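PDB 5UPB: acetoacetate decarboxylase from Sphingomonas wittichii, which is an acetoacetate decarboxylase-like enzyme, probably a lyase acting on oxo-acid substrates, whose physiological reaction is uncertain. Local coordinates for residues 20-34 with 235-249. Sequence-based numbering, arbitrary orientation.
Sequences LYGWGADMLTVYLRC and HEVLAGVTYSYGFRI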
loop_
_atom_site.group_PDB
_atom_site.type_symbol
_atom_site.label_atom_id
_atom_site.label_comp_id
_atom_site.label_asym_id
_atom_site.label_seq_id
_atom_site.Cartn_x
_atom_site.Cartn_y
_atom_site.Cartn_z
ATOM N N LEU A 20 9.744 -23.094 15.208
ATOM C CA LEU A 20 10.954 -22.756 14.481
ATOM C C LEU A 20 10.602 -22.342 13.046
ATOM O O LEU A 20 9.775 -22.960 12.386
ATOM C CB LEU A 20 11.907 -23.951 14.481
ATOM C CG LEU A 20 12.533 -24.307 15.850
ATOM C CD1 LEU A 20 13.366 -25.576 15.741
ATOM C CD2 LEU A 20 13.377 -23.189 16.469
ATOM N N TYR A 21 11.257 -21.322 12.542
ATOM C CA TYR A 21 11.072 -20.909 11.152
ATOM C C TYR A 21 12.331 -21.104 10.320
ATOM O O TYR A 21 13.450 -21.145 10.844
ATOM C CB TYR A 21 10.651 -19.468 11.071
ATOM C CG TYR A 21 9.157 -19.343 11.332
ATOM C CD1 TYR A 21 8.613 -19.466 12.608
ATOM C CD2 TYR A 21 8.291 -19.089 10.272
ATOM C CE1 TYR A 21 7.233 -19.355 12.804
ATOM C CE2 TYR A 21 6.932 -18.968 10.461
ATOM C CZ TYR A 21 6.411 -19.094 11.714
ATOM O OH TYR A 21 5.052 -18.980 11.827
ATOM N N GLY A 22 12.114 -21.278 9.016
ATOM C CA GLY A 22 13.179 -21.204 8.043
ATOM C C GLY A 22 12.895 -20.088 7.065
ATOM O O GLY A 22 11.744 -19.825 6.715
ATOM N N TRP A 23 13.966 -19.480 6.583
ATOM C CA TRP A 23 13.950 -18.387 5.628
ATOM C C TRP A 23 14.791 -18.699 4.408
ATOM O O TRP A 23 15.896 -19.247 4.524
ATOM C CB TRP A 23 14.539 -17.114 6.249
ATOM C CG TRP A 23 13.680 -16.392 7.273
ATOM C CD1 TRP A 23 12.996 -15.229 7.067
ATOM C CD2 TRP A 23 13.494 -16.740 8.654
ATOM N NE1 TRP A 23 12.373 -14.829 8.252
ATOM C CE2 TRP A 23 12.671 -15.743 9.234
ATOM C CE3 TRP A 23 13.955 -17.796 9.464
ATOM C CZ2 TRP A 23 12.285 -15.783 10.583
ATOM C CZ3 TRP A 23 13.593 -17.836 10.801
ATOM C CH2 TRP A 23 12.747 -16.831 11.350
ATOM N N GLY A 24 14.319 -18.266 3.242
ATOM C CA GLY A 24 15.191 -18.012 2.113
ATOM C C GLY A 24 15.063 -16.569 1.680
ATOM O O GLY A 24 14.007 -15.950 1.833
ATOM N N ALA A 25 16.148 -16.026 1.169
ATOM C CA ALA A 25 16.175 -14.596 0.864
ATOM C C ALA A 25 17.159 -14.292 -0.243
ATOM O O ALA A 25 18.197 -14.961 -0.395
ATOM C CB ALA A 25 16.561 -13.769 2.093
ATOM N N ASP A 26 16.841 -13.251 -0.990
ATOM C CA ASP A 26 17.799 -12.583 -1.862
ATOM C C ASP A 26 18.154 -11.239 -1.249
ATOM O O ASP A 26 17.266 -10.493 -0.829
ATOM C CB ASP A 26 17.239 -12.433 -3.273
ATOM C CG ASP A 26 16.884 -13.768 -3.909
ATOM O OD1 ASP A 26 17.515 -14.791 -3.580
ATOM O OD2 ASP A 26 15.995 -13.803 -4.747
ATOM N N MET A 27 19.450 -10.905 -1.255
ATOM C CA MET A 27 19.967 -9.795 -0.461
ATOM C C MET A 27 20.794 -8.874 -1.343
ATOM O O MET A 27 21.559 -9.337 -2.206
ATOM C CB MET A 27 20.890 -10.273 0.681
ATOM C CG MET A 27 20.241 -11.252 1.638
ATOM S SD MET A 27 19.056 -10.453 2.660
ATOM C CE MET A 27 20.113 -9.543 3.765
ATOM N N LEU A 28 20.641 -7.579 -1.105
ATOM C CA LEU A 28 21.550 -6.547 -1.595
ATOM C C LEU A 28 22.175 -5.886 -0.378
ATOM O O LEU A 28 21.455 -5.383 0.496
ATOM C CB LEU A 28 20.799 -5.521 -2.452
ATOM C CG LEU A 28 21.537 -4.219 -2.752
ATOM C CD1 LEU A 28 22.812 -4.526 -3.567
ATOM C CD2 LEU A 28 20.631 -3.242 -3.538
ATOM N N THR A 29 23.499 -5.901 -0.302
ATOM C CA THR A 29 24.206 -5.398 0.863
ATOM C C THR A 29 25.337 -4.458 0.469
ATOM O O THR A 29 26.127 -4.755 -0.442
ATOM C CB THR A 29 24.750 -6.569 1.688
ATOM O OG1 THR A 29 23.651 -7.397 2.093
ATOM C CG2 THR A 29 25.501 -6.085 2.918
ATOM N N VAL A 30 25.420 -3.331 1.187
ATOM C CA VAL A 30 26.515 -2.389 1.071
ATOM C C VAL A 30 27.162 -2.244 2.441
ATOM O O VAL A 30 26.488 -1.957 3.442
ATOM C CB VAL A 30 26.056 -1.040 0.531
ATOM C CG1 VAL A 30 27.226 -0.046 0.567
ATOM C CG2 VAL A 30 25.519 -1.224 -0.867
ATOM N N TYR A 31 28.461 -2.457 2.479
ATOM C CA TYR A 31 29.236 -2.258 3.685
ATOM C C TYR A 31 29.791 -0.840 3.733
ATOM O O TYR A 31 30.163 -0.261 2.706
ATOM C CB TYR A 31 30.372 -3.273 3.742
ATOM C CG TYR A 31 29.842 -4.673 3.841
ATOM C CD1 TYR A 31 29.273 -5.141 5.028
ATOM C CD2 TYR A 31 29.933 -5.551 2.757
ATOM C CE1 TYR A 31 28.764 -6.437 5.119
ATOM C CE2 TYR A 31 29.432 -6.847 2.846
ATOM C CZ TYR A 31 28.869 -7.290 4.034
ATOM O OH TYR A 31 28.395 -8.578 4.124
ATOM N N LEU A 32 29.781 -0.282 4.932
ATOM C CA LEU A 32 30.146 1.098 5.210
ATOM C C LEU A 32 30.995 1.151 6.466
ATOM O O LEU A 32 30.938 0.261 7.322
ATOM C CB LEU A 32 28.925 1.987 5.493
ATOM C CG LEU A 32 27.718 1.892 4.603
ATOM C CD1 LEU A 32 26.642 2.677 5.289
ATOM C CD2 LEU A 32 28.069 2.459 3.254
ATOM N N ARG A 33 31.678 2.277 6.637
ATOM C CA ARG A 33 32.350 2.601 7.890
ATOM C C ARG A 33 31.914 4.000 8.287
ATOM O O ARG A 33 31.982 4.920 7.472
ATOM C CB ARG A 33 33.872 2.521 7.782
ATOM C CG ARG A 33 34.590 2.720 9.134
ATOM C CD ARG A 33 36.100 2.498 9.033
ATOM N NE ARG A 33 36.423 1.179 8.470
ATOM C CZ ARG A 33 37.106 0.965 7.345
ATOM N NH1 ARG A 33 37.586 1.977 6.624
ATOM N NH2 ARG A 33 37.321 -0.280 6.943
ATOM N N CYS A 34 31.375 4.131 9.490
ATOM C CA CYS A 34 31.019 5.414 10.072
ATOM C C CYS A 34 31.905 5.667 11.276
ATOM O O CYS A 34 32.730 4.827 11.667
ATOM C CB CYS A 34 29.537 5.461 10.490
ATOM S SG CYS A 34 28.373 5.176 9.175
ATOM N N HIS A 235 29.938 8.611 6.098
ATOM C CA HIS A 235 30.440 7.252 5.981
ATOM C C HIS A 235 31.442 7.154 4.843
ATOM O O HIS A 235 31.517 8.001 3.951
ATOM C CB HIS A 235 29.321 6.245 5.761
ATOM C CG HIS A 235 28.483 6.544 4.566
ATOM N ND1 HIS A 235 27.173 6.961 4.660
ATOM C CD2 HIS A 235 28.781 6.518 3.246
ATOM C CE1 HIS A 235 26.694 7.162 3.444
ATOM N NE2 HIS A 235 27.650 6.906 2.568
ATOM N N GLU A 236 32.197 6.074 4.900
ATOM C CA GLU A 236 33.042 5.606 3.819
ATOM C C GLU A 236 32.381 4.360 3.255
ATOM O O GLU A 236 32.029 3.450 4.012
ATOM C CB GLU A 236 34.448 5.267 4.316
ATOM C CG GLU A 236 35.364 4.683 3.221
ATOM C CD GLU A 236 36.729 4.204 3.748
ATOM O OE1 GLU A 236 37.541 3.691 2.930
ATOM O OE2 GLU A 236 36.962 4.289 4.979
ATOM N N VAL A 237 32.169 4.341 1.947
ATOM C CA VAL A 237 31.574 3.184 1.287
ATOM C C VAL A 237 32.677 2.171 0.998
ATOM O O VAL A 237 33.655 2.477 0.318
ATOM C CB VAL A 237 30.854 3.604 -0.000
ATOM C CG1 VAL A 237 30.171 2.417 -0.612
ATOM C CG2 VAL A 237 29.841 4.716 0.285
ATOM N N LEU A 238 32.540 0.973 1.540
ATOM C CA LEU A 238 33.600 -0.031 1.458
ATOM C C LEU A 238 33.393 -1.029 0.331
ATOM O O LEU A 238 34.311 -1.295 -0.440
ATOM C CB LEU A 238 33.701 -0.788 2.786
ATOM C CG LEU A 238 33.898 0.077 4.026
ATOM C CD1 LEU A 238 33.865 -0.793 5.267
ATOM C CD2 LEU A 238 35.223 0.841 3.949
ATOM N N ALA A 239 32.219 -1.636 0.243
ATOM C CA ALA A 239 32.024 -2.720 -0.707
ATOM C C ALA A 239 30.542 -2.962 -0.901
ATOM O O ALA A 239 29.712 -2.531 -0.096
ATOM C CB ALA A 239 32.667 -4.009 -0.206
ATOM N N GLY A 240 30.220 -3.657 -1.978
ATOM C CA GLY A 240 28.850 -4.062 -2.224
ATOM C C GLY A 240 28.800 -5.491 -2.714
ATOM O O GLY A 240 29.740 -5.983 -3.352
ATOM N N VAL A 241 27.711 -6.167 -2.368
ATOM C CA VAL A 241 27.494 -7.558 -2.745
ATOM C C VAL A 241 25.995 -7.841 -2.802
ATOM O O VAL A 241 25.192 -7.206 -2.099
ATOM C CB VAL A 241 28.205 -8.509 -1.752
ATOM C CG1 VAL A 241 27.546 -8.429 -0.397
ATOM C CG2 VAL A 241 28.196 -9.922 -2.255
ATOM N N THR A 242 25.614 -8.780 -3.688
ATOM C CA THR A 242 24.264 -9.347 -3.730
ATOM C C THR A 242 24.423 -10.858 -3.703
ATOM O O THR A 242 25.418 -11.399 -4.215
ATOM C CB THR A 242 23.457 -8.879 -4.977
ATOM O OG1 THR A 242 22.087 -9.293 -4.866
ATOM C CG2 THR A 242 24.065 -9.432 -6.304
ATOM N N TYR A 243 23.500 -11.534 -3.040
ATOM C CA TYR A 243 23.665 -12.954 -2.788
ATOM C C TYR A 243 22.348 -13.535 -2.329
ATOM O O TYR A 243 21.381 -12.815 -2.025
ATOM C CB TYR A 243 24.747 -13.217 -1.753
ATOM C CG TYR A 243 24.473 -12.584 -0.413
ATOM C CD1 TYR A 243 24.814 -11.273 -0.175
ATOM C CD2 TYR A 243 23.936 -13.326 0.632
ATOM C CE1 TYR A 243 24.592 -10.700 1.069
ATOM C CE2 TYR A 243 23.721 -12.771 1.862
ATOM C CZ TYR A 243 24.061 -11.457 2.085
ATOM O OH TYR A 243 23.841 -10.910 3.330
ATOM N N SER A 244 22.350 -14.858 -2.210
ATOM C CA SER A 244 21.214 -15.574 -1.645
ATOM C C SER A 244 21.594 -16.154 -0.295
ATOM O O SER A 244 22.752 -16.524 -0.035
ATOM C CB SER A 244 20.720 -16.651 -2.594
ATOM O OG SER A 244 20.334 -16.031 -3.803
ATOM N N TYR A 245 20.573 -16.294 0.534
ATOM C CA TYR A 245 20.760 -16.614 1.924
ATOM C C TYR A 245 19.611 -17.444 2.444
ATOM O O TYR A 245 18.441 -17.142 2.195
ATOM C CB TYR A 245 20.763 -15.230 2.610
ATOM C CG TYR A 245 20.888 -15.116 4.089
ATOM C CD1 TYR A 245 21.585 -16.020 4.822
ATOM C CD2 TYR A 245 20.222 -14.090 4.760
ATOM C CE1 TYR A 245 21.692 -15.896 6.175
ATOM C CE2 TYR A 245 20.306 -13.956 6.119
ATOM C CZ TYR A 245 21.039 -14.860 6.831
ATOM O OH TYR A 245 21.115 -14.753 8.210
ATOM N N GLY A 246 19.958 -18.412 3.274
ATOM C CA GLY A 246 18.963 -19.225 3.943
ATOM C C GLY A 246 19.381 -19.398 5.383
ATOM O O GLY A 246 20.576 -19.512 5.689
ATOM N N PHE A 247 18.384 -19.484 6.271
ATOM C CA PHE A 247 18.723 -19.663 7.675
ATOM C C PHE A 247 17.512 -20.183 8.436
ATOM O O PHE A 247 16.368 -20.120 7.964
ATOM C CB PHE A 247 19.223 -18.344 8.288
ATOM C CG PHE A 247 18.239 -17.176 8.186
ATOM C CD1 PHE A 247 18.204 -16.344 7.071
ATOM C CD2 PHE A 247 17.378 -16.930 9.215
ATOM C CE1 PHE A 247 17.297 -15.286 7.000
ATOM C CE2 PHE A 247 16.454 -15.840 9.142
ATOM C CZ PHE A 247 16.440 -15.050 8.024
ATOM N N ARG A 248 17.795 -20.719 9.624
ATOM C CA ARG A 248 16.802 -21.112 10.597
ATOM C C ARG A 248 17.220 -20.406 11.857
ATOM O O ARG A 248 18.391 -20.476 12.244
ATOM C CB ARG A 248 16.729 -22.625 10.876
ATOM C CG ARG A 248 16.009 -23.538 9.873
ATOM C CD ARG A 248 16.091 -25.014 10.397
ATOM N NE ARG A 248 15.257 -26.016 9.709
ATOM C CZ ARG A 248 15.673 -26.926 8.818
ATOM N NH1 ARG A 248 16.955 -27.031 8.445
ATOM N NH2 ARG A 248 14.778 -27.759 8.298
ATOM N N ILE A 249 16.238 -19.858 12.548
ATOM C CA ILE A 249 16.405 -19.176 13.822
ATOM C C ILE A 249 15.235 -19.556 14.701
ATOM O O ILE A 249 14.119 -19.728 14.206
ATOM C CB ILE A 249 16.497 -17.654 13.633
ATOM C CG1 ILE A 249 17.814 -17.284 12.949
ATOM C CG2 ILE A 249 16.358 -16.957 14.938
ATOM C CD1 ILE A 249 17.935 -15.804 12.588
#
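Met27 O is gripped twice from the strand 235-249: Tyr243 N reaches it at 3.0 Å and Thr242 OG1 donates to it at 2.7 Å. That hydroxyl, placed anti to the Thr242 backbone N (chi1 -171°) to reach the neighbouring strand, also accepts a hydrogen bond from Arg130 NH1. From Trp23 to Thr29, every second residue of 21-34 gives its N-H to, and takes one from, the antiparallel partner opposite; the backbones of Gly22, Gly24, Asp26 and Leu28 bond to strand 53-65. At Tyr31 the register slips by one: Tyr31 N still donates to Ala239 O, but Tyr31 O accepts from Leu238 N (2.9 Å) and only weakly from Ala239 N (3.5 Å), a classic beta bulge. Beyond it Arg33 and Glu236 pair through their backbones and a salt bridge, NH1 to OE2 2.9 Å. Thr29 OG1, beside the Tyr243 ring, is buried without a polar partner. Asp26 OD1 is held by His132 of the second subunit. On the side of the sheet that carries Trp23 and Met27, Phe247 lies in an offset stack on the indole's five-membered ring, planes 14° apart, while Met27 CB sits over the Tyr243 ring. Replacing Trp23 by alanine would keep the CB over Phe247 but is likely to leave that ring without its stacked indole. This is a long, bulged antiparallel pairing within the strongly curved beta-sheet core of the acetoacetate decarboxylase fold.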